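Local structure of alcohol oxidase (Myceliophthora thermophila, 6F74) at residues 61-66 and 83-88; 76-81 and 109-114; 90-95 and 157-162. The protein is a VAO-type flavoprotein that carries covalently bound FAD and probably oxidises its substrates with molecular oxygen. All blocks are in the same frame, centred on the assembly; numbering follows the deposited sequence.

Contact 1: residues 61-66 and 83-88. With FAD (flavin-adenine dinucleotide), chain I.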
loop_
_atom_site.group_PDB
_atom_site.type_symbol
_atom_site.label_atom_id
_atom_site.label_comp_id
_atom_site.label_asym_id
_atom_site.label_seq_id
_atom_site.Cartn_x
_atom_site.Cartn_y
_atom_site.Cartn_z
ATOM N N SER A 61 7.802 19.243 -12.539
ATOM C CA SER A 61 7.306 20.481 -11.972
ATOM C C SER A 61 6.298 20.170 -10.883
ATOM O O SER A 61 5.451 19.315 -11.099
ATOM C CB SER A 61 6.662 21.388 -13.026
ATOM O OG SER A 61 7.039 21.226 -14.375
ATOM N N PRO A 62 6.389 20.853 -9.722
ATOM C CA PRO A 62 5.398 20.628 -8.667
ATOM C C PRO A 62 3.981 20.692 -9.190
ATOM O O PRO A 62 3.652 21.575 -9.957
ATOM C CB PRO A 62 5.647 21.770 -7.663
ATOM C CG PRO A 62 7.030 22.220 -7.904
ATOM C CD PRO A 62 7.413 21.839 -9.341
ATOM N N ILE A 63 3.162 19.725 -8.805
ATOM C CA ILE A 63 1.801 19.580 -9.361
ATOM C C ILE A 63 1.034 20.884 -9.350
ATOM O O ILE A 63 0.459 21.280 -10.365
ATOM C CB ILE A 63 1.030 18.465 -8.642
ATOM C CG1 ILE A 63 1.733 17.109 -8.788
ATOM C CG2 ILE A 63 -0.370 18.312 -9.195
ATOM C CD1 ILE A 63 1.872 16.559 -10.193
ATOM N N ALA A 64 1.099 21.584 -8.211
ATOM C CA ALA A 64 0.357 22.835 -8.037
ATOM C C ALA A 64 1.168 24.126 -8.186
ATOM O O ALA A 64 0.800 25.158 -7.574
ATOM C CB ALA A 64 -0.302 22.803 -6.669
ATOM N N GLN A 65 2.235 24.123 -8.978
ATOM C CA GLN A 65 3.071 25.358 -9.143
ATOM C C GLN A 65 2.340 26.557 -9.761
ATOM O O GLN A 65 2.687 27.714 -9.504
ATOM C CB GLN A 65 4.360 25.087 -9.923
ATOM C CG GLN A 65 4.150 24.556 -11.344
ATOM C CD GLN A 65 5.413 24.569 -12.173
ATOM O OE1 GLN A 65 6.530 24.673 -11.664
ATOM N NE2 GLN A 65 5.241 24.367 -13.447
ATOM N N SER A 66 1.311 26.278 -10.565
ATOM C CA SER A 66 0.475 27.324 -11.152
ATOM C C SER A 66 -0.307 28.176 -10.143
ATOM O O SER A 66 -0.783 29.254 -10.501
ATOM C CB SER A 66 -0.480 26.714 -12.180
ATOM O OG SER A 66 -1.488 25.934 -11.565
ATOM N N LYS A 83 -9.242 21.333 -7.978
ATOM C CA LYS A 83 -10.414 20.490 -8.167
ATOM C C LYS A 83 -10.046 19.011 -8.306
ATOM O O LYS A 83 -10.746 18.153 -7.757
ATOM C CB LYS A 83 -11.186 20.965 -9.406
ATOM C CG LYS A 83 -12.392 20.115 -9.747
ATOM C CD LYS A 83 -13.032 20.467 -11.088
ATOM C CE LYS A 83 -14.379 19.714 -11.195
ATOM N NZ LYS A 83 -14.814 19.469 -12.613
ATOM N N MET A 84 -8.940 18.713 -8.985
ATOM C CA MET A 84 -8.578 17.317 -9.327
ATOM C C MET A 84 -7.567 16.641 -8.381
ATOM O O MET A 84 -7.209 15.466 -8.584
ATOM C CB MET A 84 -8.041 17.241 -10.754
ATOM C CG MET A 84 -8.994 17.657 -11.841
ATOM S SD MET A 84 -10.502 16.743 -11.903
ATOM C CE MET A 84 -10.004 15.026 -12.246
ATOM N N TRP A 85 -7.138 17.388 -7.351
ATOM C CA TRP A 85 -6.166 16.918 -6.366
ATOM C C TRP A 85 -6.559 15.635 -5.659
ATOM O O TRP A 85 -5.709 14.805 -5.326
ATOM C CB TRP A 85 -5.924 18.030 -5.302
ATOM C CG TRP A 85 -4.703 17.728 -4.438
ATOM C CD1 TRP A 85 -4.684 17.033 -3.259
ATOM C CD2 TRP A 85 -3.342 18.042 -4.731
ATOM N NE1 TRP A 85 -3.409 16.925 -2.790
ATOM C CE2 TRP A 85 -2.563 17.534 -3.673
ATOM C CE3 TRP A 85 -2.707 18.705 -5.775
ATOM C CZ2 TRP A 85 -1.157 17.684 -3.619
ATOM C CZ3 TRP A 85 -1.312 18.856 -5.728
ATOM C CH2 TRP A 85 -0.560 18.327 -4.667
ATOM N N THR A 86 -7.851 15.465 -5.402
ATOM C CA THR A 86 -8.337 14.286 -4.712
ATOM C C THR A 86 -8.567 13.072 -5.647
ATOM O O THR A 86 -8.938 11.977 -5.179
ATOM C CB THR A 86 -9.603 14.652 -3.890
ATOM O OG1 THR A 86 -10.524 15.378 -4.735
ATOM C CG2 THR A 86 -9.230 15.558 -2.665
ATOM N N ASP A 87 -8.293 13.202 -6.945
ATOM C CA ASP A 87 -8.604 12.135 -7.910
ATOM C C ASP A 87 -7.401 11.253 -8.219
ATOM O O ASP A 87 -6.331 11.742 -8.575
ATOM C CB ASP A 87 -9.109 12.713 -9.208
ATOM C CG ASP A 87 -9.344 11.637 -10.235
ATOM O OD1 ASP A 87 -10.131 10.739 -9.931
ATOM O OD2 ASP A 87 -8.689 11.629 -11.300
ATOM N N GLN A 88 -7.594 9.954 -8.126
ATOM C CA GLN A 88 -6.457 9.028 -8.205
ATOM C C GLN A 88 -5.797 9.020 -9.606
ATOM O O GLN A 88 -4.567 8.887 -9.701
ATOM C CB GLN A 88 -6.884 7.616 -7.844
ATOM C CG GLN A 88 -7.381 7.476 -6.420
ATOM C CD GLN A 88 -7.774 6.050 -6.049
ATOM O OE1 GLN A 88 -7.230 5.094 -6.568
ATOM N NE2 GLN A 88 -8.689 5.913 -5.103
HETATM P PA FAD I . 4.727 3.244 -6.231
HETATM O O1A FAD I . 4.669 4.517 -5.392
HETATM O O2A FAD I . 4.837 3.427 -7.712
HETATM O O5B FAD I . 5.938 2.387 -5.692
HETATM C C5B FAD I . 5.899 1.888 -4.383
HETATM C C4B FAD I . 7.277 1.368 -4.014
HETATM O O4B FAD I . 7.549 0.278 -4.877
HETATM C C3B FAD I . 8.426 2.327 -4.201
HETATM O O3B FAD I . 9.444 1.960 -3.263
HETATM C C2B FAD I . 8.956 2.014 -5.579
HETATM O O2B FAD I . 10.365 2.212 -5.750
HETATM C C1B FAD I . 8.687 0.538 -5.687
HETATM N N9A FAD I . 8.404 0.026 -7.032
HETATM C C8A FAD I . 7.308 0.265 -7.766
HETATM N N7A FAD I . 7.362 -0.398 -8.938
HETATM C C5A FAD I . 8.505 -1.076 -8.940
HETATM C C6A FAD I . 9.145 -1.984 -9.892
HETATM N N6A FAD I . 8.490 -2.236 -11.048
HETATM N N1A FAD I . 10.357 -2.498 -9.553
HETATM C C2A FAD I . 10.951 -2.193 -8.370
HETATM N N3A FAD I . 10.400 -1.377 -7.435
HETATM C C4A FAD I . 9.191 -0.809 -7.680
HETATM N N1 FAD I . -2.600 -1.829 -0.645
HETATM C C2 FAD I . -3.260 -2.965 -0.324
HETATM O O2 FAD I . -2.610 -3.925 0.164
HETATM N N3 FAD I . -4.584 -3.109 -0.537
HETATM C C4 FAD I . -5.344 -2.124 -1.047
HETATM O O4 FAD I . -6.573 -2.253 -1.225
HETATM C C4X FAD I . -4.703 -0.841 -1.407
HETATM N N5 FAD I . -5.415 0.185 -1.913
HETATM C C5X FAD I . -4.797 1.346 -2.242
HETATM C C6 FAD I . -5.545 2.391 -2.784
HETATM C C7 FAD I . -4.960 3.589 -3.154
HETATM C C7M FAD I . -5.919 4.618 -3.699
HETATM C C8 FAD I . -3.490 3.769 -2.987
HETATM C C8M FAD I . -2.758 5.035 -3.411
HETATM C C9 FAD I . -2.742 2.739 -2.425
HETATM C C9A FAD I . -3.325 1.517 -2.047
HETATM N N10 FAD I . -2.587 0.431 -1.500
HETATM C C10 FAD I . -3.255 -0.756 -1.166
HETATM C "C1'" FAD I . -1.143 0.521 -1.181
HETATM C "C2'" FAD I . -0.135 -0.032 -2.133
HETATM O "O2'" FAD I . -0.050 -1.435 -1.890
HETATM C "C3'" FAD I . 1.234 0.590 -1.838
HETATM O "O3'" FAD I . 1.164 2.027 -1.791
HETATM C "C4'" FAD I . 2.284 0.155 -2.851
HETATM O "O4'" FAD I . 3.542 0.753 -2.523
HETATM C "C5'" FAD I . 1.871 0.524 -4.268
HETATM O "O5'" FAD I . 2.855 0.101 -5.196
HETATM P P FAD I . 2.924 0.988 -6.505
HETATM O O1P FAD I . 1.543 1.173 -7.069
HETATM O O2P FAD I . 4.002 0.398 -7.352
HETATM O O3P FAD I . 3.396 2.394 -5.858
#
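Ile-63 meets the benzene half of the Trp-85 indole, and the two side chains approach at a slant. Followed outward, the isoleucine first brings CB to 3.8 Å from Trp-85 CZ3. The CG2 branch is anti to the backbone N and comes closer, with Ile-63 CG2 at 3.6 Å from Trp-85 CZ3 and at 4.2 Å from Trp-85 CE3; the same methyl also touches the ring of Phe-90. The second branch, CG1 and CD1, turns away from the indole and ends against Asp-94, so the two arms of one residue serve different neighbours. Beside it, Ala-64 CB reaches the same ring corner, 4.2 Å from Trp-85 CZ3. No hydrogen bond crosses between the segments, which bury 102 Å² between them, and the side-chain contacts across them are all apolar. The indole is held at its far side, where NE1 hydrogen-bonds Gly-430 O. Its chi1 of -167° swings CG away from the backbone N and carries the six-membered ring toward 61-66. Further on, the amide of Gln-88 lies against the C7M methyl of the flavin, OE1 being 3.2 Å and NE2 3.4 Å from FAD C7M, while NE2 is tied to Asp-427 O. The contact thus joins the loop that follows strand 57-59 to the turn between helices 75-84 and 88-93, with Val-81 of the first helix and Phe-90 of the second completing the apolar surroundings of Ile-63.

Contact 2: residues 76-81 and 109-114; sequences DRCAYV and VDYAAG
The Tyr-111 ring has Val-109 CG1 over the centre of one face, 3.8 Å above the plane, and receives Cys-78 SG at its edge. The sulfur stands 5.0 Å from the ring centroid and 85° off the ring normal, which makes this an in-plane sulfur-aromatic contact; its nearest carbon is Tyr-111 CE2, 3.8 Å from Cys-78 SG. With chi1 at 172°, Cys-78 directs its sulfur off the helix toward the loop, where it also packs 3.4 Å from Val-109 O. That sulfur is covalently fixed in the disulfide to Cys-67, and Tyr-111 OH hydrogen-bonds the backbone O of the same cysteine, so the ring and the bridge are both tied to Cys-67. Within the loop, Asp-110 OD1 accepts from Ala-113 N at 3.3 Å, the N-H coming from above the carboxylate plane, an Asx motif. Overlapping it, a type I turn runs from Tyr-111 to Gly-114, whose positive phi suits glycine. The contact therefore sets the loop between helix 88-93 and strand 128-131 against one side of helix 75-84, next to the disulfide linking that helix to the loop before it.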
loop_
_atom_site.group_PDB
_atom_site.type_symbol
_atom_site.label_atom_id
_atom_site.label_comp_id
_atom_site.label_asym_id
_atom_site.label_seq_id
_atom_site.Cartn_x
_atom_site.Cartn_y
_atom_site.Cartn_z
ATOM N N ASP A 76 -6.304 29.586 -13.768
ATOM C CA ASP A 76 -7.143 28.533 -14.402
ATOM C C ASP A 76 -6.571 27.161 -14.206
ATOM O O ASP A 76 -7.269 26.233 -13.817
ATOM C CB ASP A 76 -7.270 28.755 -15.934
ATOM C CG ASP A 76 -7.954 30.025 -16.296
ATOM O OD1 ASP A 76 -8.950 30.276 -15.588
ATOM O OD2 ASP A 76 -7.490 30.755 -17.232
ATOM N N ARG A 77 -5.289 27.019 -14.485
ATOM C CA ARG A 77 -4.601 25.732 -14.217
ATOM C C ARG A 77 -4.676 25.413 -12.716
ATOM O O ARG A 77 -4.984 24.284 -12.339
ATOM C CB ARG A 77 -3.166 25.785 -14.708
ATOM C CG ARG A 77 -2.356 24.506 -14.614
ATOM C CD ARG A 77 -3.002 23.282 -15.250
ATOM N NE ARG A 77 -2.226 22.057 -14.957
ATOM C CZ ARG A 77 -2.621 20.800 -15.227
ATOM N NH1 ARG A 77 -3.718 20.581 -15.903
ATOM N NH2 ARG A 77 -1.894 19.748 -14.859
ATOM N N CYS A 78 -4.438 26.422 -11.866
ATOM C CA CYS A 78 -4.475 26.238 -10.431
ATOM C C CYS A 78 -5.806 25.685 -9.941
ATOM O O CYS A 78 -5.823 24.752 -9.141
ATOM C CB CYS A 78 -4.165 27.552 -9.713
ATOM S SG CYS A 78 -4.403 27.468 -7.921
ATOM N N ALA A 79 -6.906 26.252 -10.427
ATOM C CA ALA A 79 -8.257 25.803 -10.068
ATOM C C ALA A 79 -8.556 24.384 -10.541
ATOM O O ALA A 79 -9.187 23.593 -9.826
ATOM C CB ALA A 79 -9.299 26.773 -10.648
ATOM N N TYR A 80 -8.107 24.061 -11.749
ATOM C CA TYR A 80 -8.214 22.690 -12.252
ATOM C C TYR A 80 -7.457 21.733 -11.315
ATOM O O TYR A 80 -7.974 20.694 -10.903
ATOM C CB TYR A 80 -7.651 22.587 -13.679
ATOM C CG TYR A 80 -7.803 21.203 -14.231
ATOM C CD1 TYR A 80 -9.029 20.769 -14.682
ATOM C CD2 TYR A 80 -6.736 20.300 -14.238
ATOM C CE1 TYR A 80 -9.205 19.500 -15.184
ATOM C CE2 TYR A 80 -6.931 18.984 -14.712
ATOM C CZ TYR A 80 -8.164 18.620 -15.195
ATOM O OH TYR A 80 -8.400 17.335 -15.644
ATOM N N VAL A 81 -6.237 22.100 -10.964
ATOM C CA VAL A 81 -5.406 21.272 -10.083
ATOM C C VAL A 81 -6.032 21.131 -8.700
ATOM O O VAL A 81 -6.023 20.042 -8.107
ATOM C CB VAL A 81 -3.951 21.812 -9.989
ATOM C CG1 VAL A 81 -3.162 21.045 -8.939
ATOM C CG2 VAL A 81 -3.268 21.642 -11.329
ATOM N N VAL A 109 -3.894 25.570 -3.925
ATOM C CA VAL A 109 -4.516 26.708 -3.233
ATOM C C VAL A 109 -5.927 26.852 -3.769
ATOM O O VAL A 109 -6.119 26.918 -4.982
ATOM C CB VAL A 109 -3.707 28.005 -3.427
ATOM C CG1 VAL A 109 -4.327 29.165 -2.634
ATOM C CG2 VAL A 109 -2.287 27.823 -3.001
ATOM N N ASP A 110 -6.897 26.875 -2.861
ATOM C CA ASP A 110 -8.298 27.040 -3.221
ATOM C C ASP A 110 -8.655 28.508 -3.069
ATOM O O ASP A 110 -9.068 28.966 -2.003
ATOM C CB ASP A 110 -9.183 26.124 -2.365
ATOM C CG ASP A 110 -10.634 26.123 -2.788
ATOM O OD1 ASP A 110 -11.056 26.882 -3.682
ATOM O OD2 ASP A 110 -11.353 25.331 -2.168
ATOM N N TYR A 111 -8.452 29.257 -4.156
ATOM C CA TYR A 111 -8.683 30.697 -4.149
ATOM C C TYR A 111 -10.162 31.040 -3.982
ATOM O O TYR A 111 -10.483 32.020 -3.289
ATOM C CB TYR A 111 -8.143 31.362 -5.428
ATOM C CG TYR A 111 -6.638 31.523 -5.425
ATOM C CD1 TYR A 111 -6.023 32.564 -4.716
ATOM C CD2 TYR A 111 -5.825 30.631 -6.122
ATOM C CE1 TYR A 111 -4.644 32.711 -4.711
ATOM C CE2 TYR A 111 -4.449 30.763 -6.131
ATOM C CZ TYR A 111 -3.856 31.797 -5.422
ATOM O OH TYR A 111 -2.497 31.895 -5.427
ATOM N N ALA A 112 -11.046 30.250 -4.599
ATOM C CA ALA A 112 -12.491 30.425 -4.445
ATOM C C ALA A 112 -12.889 30.402 -2.956
ATOM O O ALA A 112 -13.710 31.203 -2.536
ATOM C CB ALA A 112 -13.262 29.349 -5.217
ATOM N N ALA A 113 -12.251 29.530 -2.171
ATOM C CA ALA A 113 -12.505 29.416 -0.726
ATOM C C ALA A 113 -11.759 30.446 0.152
ATOM O O ALA A 113 -11.793 30.346 1.378
ATOM C CB ALA A 113 -12.177 28.003 -0.251
ATOM N N GLY A 114 -11.112 31.430 -0.467
ATOM C CA GLY A 114 -10.361 32.458 0.247
ATOM C C GLY A 114 -8.966 32.066 0.757
ATOM O O GLY A 114 -8.365 32.836 1.508
#

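Contact 3: residues 90-95 and 157-162. With FAD (flavin-adenine dinucleotide), chain I.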
loop_
_atom_site.group_PDB
_atom_site.type_symbol
_atom_site.label_atom_id
_atom_site.label_comp_id
_atom_site.label_asym_id
_atom_site.label_seq_id
_atom_site.Cartn_x
_atom_site.Cartn_y
_atom_site.Cartn_z
ATOM N N PHE A 90 -5.833 11.516 -11.838
ATOM C CA PHE A 90 -5.131 12.784 -11.994
ATOM C C PHE A 90 -3.727 12.666 -11.389
ATOM O O PHE A 90 -2.755 13.053 -12.004
ATOM C CB PHE A 90 -5.870 13.948 -11.337
ATOM C CG PHE A 90 -5.047 15.197 -11.273
ATOM C CD1 PHE A 90 -4.799 15.947 -12.449
ATOM C CD2 PHE A 90 -4.442 15.599 -10.077
ATOM C CE1 PHE A 90 -4.001 17.079 -12.407
ATOM C CE2 PHE A 90 -3.656 16.748 -10.044
ATOM C CZ PHE A 90 -3.433 17.472 -11.197
ATOM N N GLN A 91 -3.648 12.122 -10.185
ATOM C CA GLN A 91 -2.355 11.925 -9.529
ATOM C C GLN A 91 -1.458 10.868 -10.193
ATOM O O GLN A 91 -0.259 11.060 -10.223
ATOM C CB GLN A 91 -2.536 11.623 -8.053
ATOM C CG GLN A 91 -3.174 12.760 -7.239
ATOM C CD GLN A 91 -2.347 14.013 -7.131
ATOM O OE1 GLN A 91 -1.209 14.060 -7.623
ATOM N NE2 GLN A 91 -2.911 15.067 -6.470
ATOM N N THR A 92 -1.997 9.790 -10.762
ATOM C CA THR A 92 -1.147 8.823 -11.469
ATOM C C THR A 92 -0.661 9.287 -12.833
ATOM O O THR A 92 0.261 8.679 -13.376
ATOM C CB THR A 92 -1.837 7.454 -11.661
ATOM O OG1 THR A 92 -3.107 7.635 -12.322
ATOM C CG2 THR A 92 -2.026 6.740 -10.313
ATOM N N SER A 93 -1.277 10.324 -13.398
ATOM C CA SER A 93 -0.983 10.811 -14.750
ATOM C C SER A 93 0.278 11.676 -14.866
ATOM O O SER A 93 0.858 11.779 -15.936
ATOM C CB SER A 93 -2.166 11.649 -15.273
ATOM O OG SER A 93 -2.292 12.875 -14.523
ATOM N N ASP A 94 0.685 12.306 -13.756
ATOM C CA ASP A 94 1.892 13.116 -13.713
ATOM C C ASP A 94 3.052 12.266 -13.147
ATOM O O ASP A 94 2.843 11.459 -12.237
ATOM C CB ASP A 94 1.646 14.302 -12.793
ATOM C CG ASP A 94 2.731 15.337 -12.901
ATOM O OD1 ASP A 94 3.870 15.098 -12.406
ATOM O OD2 ASP A 94 2.450 16.399 -13.509
ATOM N N PRO A 95 4.280 12.450 -13.659
ATOM C CA PRO A 95 5.433 11.698 -13.151
ATOM C C PRO A 95 5.730 11.849 -11.675
ATOM O O PRO A 95 6.303 10.939 -11.093
ATOM C CB PRO A 95 6.601 12.249 -13.970
ATOM C CG PRO A 95 6.119 13.469 -14.649
ATOM C CD PRO A 95 4.662 13.275 -14.831
ATOM N N THR A 157 3.466 3.909 -10.100
ATOM C CA THR A 157 2.230 4.701 -10.006
ATOM C C THR A 157 2.225 5.933 -9.062
ATOM O O THR A 157 1.323 6.766 -9.156
ATOM C CB THR A 157 1.044 3.802 -9.531
ATOM O OG1 THR A 157 1.255 3.412 -8.166
ATOM C CG2 THR A 157 0.892 2.549 -10.444
ATOM N N GLY A 158 3.192 6.053 -8.161
ATOM C CA GLY A 158 3.155 7.073 -7.124
ATOM C C GLY A 158 2.105 6.884 -6.038
ATOM O O GLY A 158 1.787 7.822 -5.306
ATOM N N HIS A 159 1.619 5.658 -5.880
ATOM C CA HIS A 159 0.655 5.355 -4.825
ATOM C C HIS A 159 1.249 5.330 -3.435
ATOM O O HIS A 159 0.494 5.383 -2.493
ATOM C CB HIS A 159 -0.067 3.992 -5.065
ATOM C CG HIS A 159 -1.428 4.153 -5.659
ATOM N ND1 HIS A 159 -2.551 4.526 -4.918
ATOM C CD2 HIS A 159 -1.803 4.183 -6.962
ATOM C CE1 HIS A 159 -3.580 4.599 -5.760
ATOM N NE2 HIS A 159 -3.151 4.422 -6.992
ATOM N N ASP A 160 2.571 5.199 -3.290
ATOM C CA ASP A 160 3.142 4.925 -1.992
ATOM C C ASP A 160 2.730 5.927 -0.907
ATOM O O ASP A 160 2.575 7.130 -1.184
ATOM C CB ASP A 160 4.667 4.901 -2.024
ATOM C CG ASP A 160 5.248 3.997 -0.983
ATOM O OD1 ASP A 160 5.052 2.782 -1.126
ATOM O OD2 ASP A 160 5.877 4.491 -0.027
ATOM N N LEU A 161 2.576 5.395 0.301
ATOM C CA LEU A 161 2.198 6.166 1.488
ATOM C C LEU A 161 3.397 6.629 2.320
ATOM O O LEU A 161 3.249 7.526 3.146
ATOM C CB LEU A 161 1.298 5.320 2.411
ATOM C CG LEU A 161 -0.144 4.971 2.008
ATOM C CD1 LEU A 161 -0.248 3.922 0.910
ATOM C CD2 LEU A 161 -0.872 4.445 3.249
ATOM N N LEU A 162 4.567 6.022 2.079
ATOM C CA LEU A 162 5.771 6.196 2.884
ATOM C C LEU A 162 6.950 6.941 2.210
ATOM O O LEU A 162 8.077 6.956 2.739
ATOM C CB LEU A 162 6.235 4.822 3.371
ATOM C CG LEU A 162 5.612 4.206 4.626
ATOM C CD1 LEU A 162 4.125 3.985 4.464
ATOM C CD2 LEU A 162 6.309 2.874 4.879
HETATM P PA FAD I . 4.727 3.244 -6.231
HETATM O O1A FAD I . 4.669 4.517 -5.392
HETATM O O2A FAD I . 4.837 3.427 -7.712
HETATM O O5B FAD I . 5.938 2.387 -5.692
HETATM C C5B FAD I . 5.899 1.888 -4.383
HETATM C C4B FAD I . 7.277 1.368 -4.014
HETATM O O4B FAD I . 7.549 0.278 -4.877
HETATM C C3B FAD I . 8.426 2.327 -4.201
HETATM O O3B FAD I . 9.444 1.960 -3.263
HETATM C C2B FAD I . 8.956 2.014 -5.579
HETATM O O2B FAD I . 10.365 2.212 -5.750
HETATM C C1B FAD I . 8.687 0.538 -5.687
HETATM N N9A FAD I . 8.404 0.026 -7.032
HETATM C C8A FAD I . 7.308 0.265 -7.766
HETATM N N7A FAD I . 7.362 -0.398 -8.938
HETATM C C5A FAD I . 8.505 -1.076 -8.940
HETATM C C6A FAD I . 9.145 -1.984 -9.892
HETATM N N6A FAD I . 8.490 -2.236 -11.048
HETATM N N1A FAD I . 10.357 -2.498 -9.553
HETATM C C2A FAD I . 10.951 -2.193 -8.370
HETATM N N3A FAD I . 10.400 -1.377 -7.435
HETATM C C4A FAD I . 9.191 -0.809 -7.680
HETATM N N1 FAD I . -2.600 -1.829 -0.645
HETATM C C2 FAD I . -3.260 -2.965 -0.324
HETATM O O2 FAD I . -2.610 -3.925 0.164
HETATM N N3 FAD I . -4.584 -3.109 -0.537
HETATM C C4 FAD I . -5.344 -2.124 -1.047
HETATM O O4 FAD I . -6.573 -2.253 -1.225
HETATM C C4X FAD I . -4.703 -0.841 -1.407
HETATM N N5 FAD I . -5.415 0.185 -1.913
HETATM C C5X FAD I . -4.797 1.346 -2.242
HETATM C C6 FAD I . -5.545 2.391 -2.784
HETATM C C7 FAD I . -4.960 3.589 -3.154
HETATM C C7M FAD I . -5.919 4.618 -3.699
HETATM C C8 FAD I . -3.490 3.769 -2.987
HETATM C C8M FAD I . -2.758 5.035 -3.411
HETATM C C9 FAD I . -2.742 2.739 -2.425
HETATM C C9A FAD I . -3.325 1.517 -2.047
HETATM N N10 FAD I . -2.587 0.431 -1.500
HETATM C C10 FAD I . -3.255 -0.756 -1.166
HETATM C "C1'" FAD I . -1.143 0.521 -1.181
HETATM C "C2'" FAD I . -0.135 -0.032 -2.133
HETATM O "O2'" FAD I . -0.050 -1.435 -1.890
HETATM C "C3'" FAD I . 1.234 0.590 -1.838
HETATM O "O3'" FAD I . 1.164 2.027 -1.791
HETATM C "C4'" FAD I . 2.284 0.155 -2.851
HETATM O "O4'" FAD I . 3.542 0.753 -2.523
HETATM C "C5'" FAD I . 1.871 0.524 -4.268
HETATM O "O5'" FAD I . 2.855 0.101 -5.196
HETATM P P FAD I . 2.924 0.988 -6.505
HETATM O O1P FAD I . 1.543 1.173 -7.069
HETATM O O2P FAD I . 4.002 0.398 -7.352
HETATM O O3P FAD I . 3.396 2.394 -5.858
#
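Thr-92 sets its methyl against the backbone oxygen of Thr-157, Thr-92 CG2 standing 3.5 Å from Thr-157 O, and the same methyl comes obliquely to the His-159 ring, 4.2 Å from NE2. Helix 88-93 thus backs the loop that holds the cofactor. On that loop's other flank the bonds are polar and directional. Thr-157 N points almost straight at the diphosphate, 2.8 Å from FAD O2A with an N-H...O angle of 177°, and Gly-158 N shares that oxygen at 3.1 Å, so two amides grip it. The threonine hydroxyl, turned between backbone N and carbonyl carbon (chi1 68°), donates to FAD O1P at 2.5 Å while accepting from His-159 N in an ST turn. Asp-160 N donates to FAD O1A at 3.0 Å. The Asp-160 side chain fixes the loop's exit: OD2 takes Leu-162 N in an Asx turn, and OD1 forms a salt bridge with Arg-164 and weakly accepts from FAD O4'. Replacing Asp-160 by an alanine would probably cost Arg-164 this salt bridge, remove the weak acceptor for FAD O4' and let the turn to Leu-162 shift. His-159 carries the covalent link, ND1 being 1.6 Å from FAD C8M, with NE2 bonded to Ser-233. This 8α-N1-histidyl attachment keeps the flavin from dissociating and, as in relatives with such bonds, probably raises its redox potential.

How the contacts relate
Contact 3 lies deepest, about 12 Å from the centre of the chain to its own centre, with every touching residue buried; contact 1 is about 21 Å out and only partly buried, and contact 2, about 29 Å out, is peripheral although its touching residues are mostly buried. Contacts 1 and 2 share helix 75-84, and helix 88-93, next in the chain, serves contact 3. Trp-85 O and Gln-91 NE2, 3.0 Å apart, probably join contacts 1 and 3 by a hydrogen bond. The chemistry changes with depth: sulfur and tyrosine outermost, aliphatic-indole packing between, and diphosphate binding with a covalent flavin link innermost. Contacts 1 and 3 touch FAD, contact 1 only through Gln-88, apart from its indole.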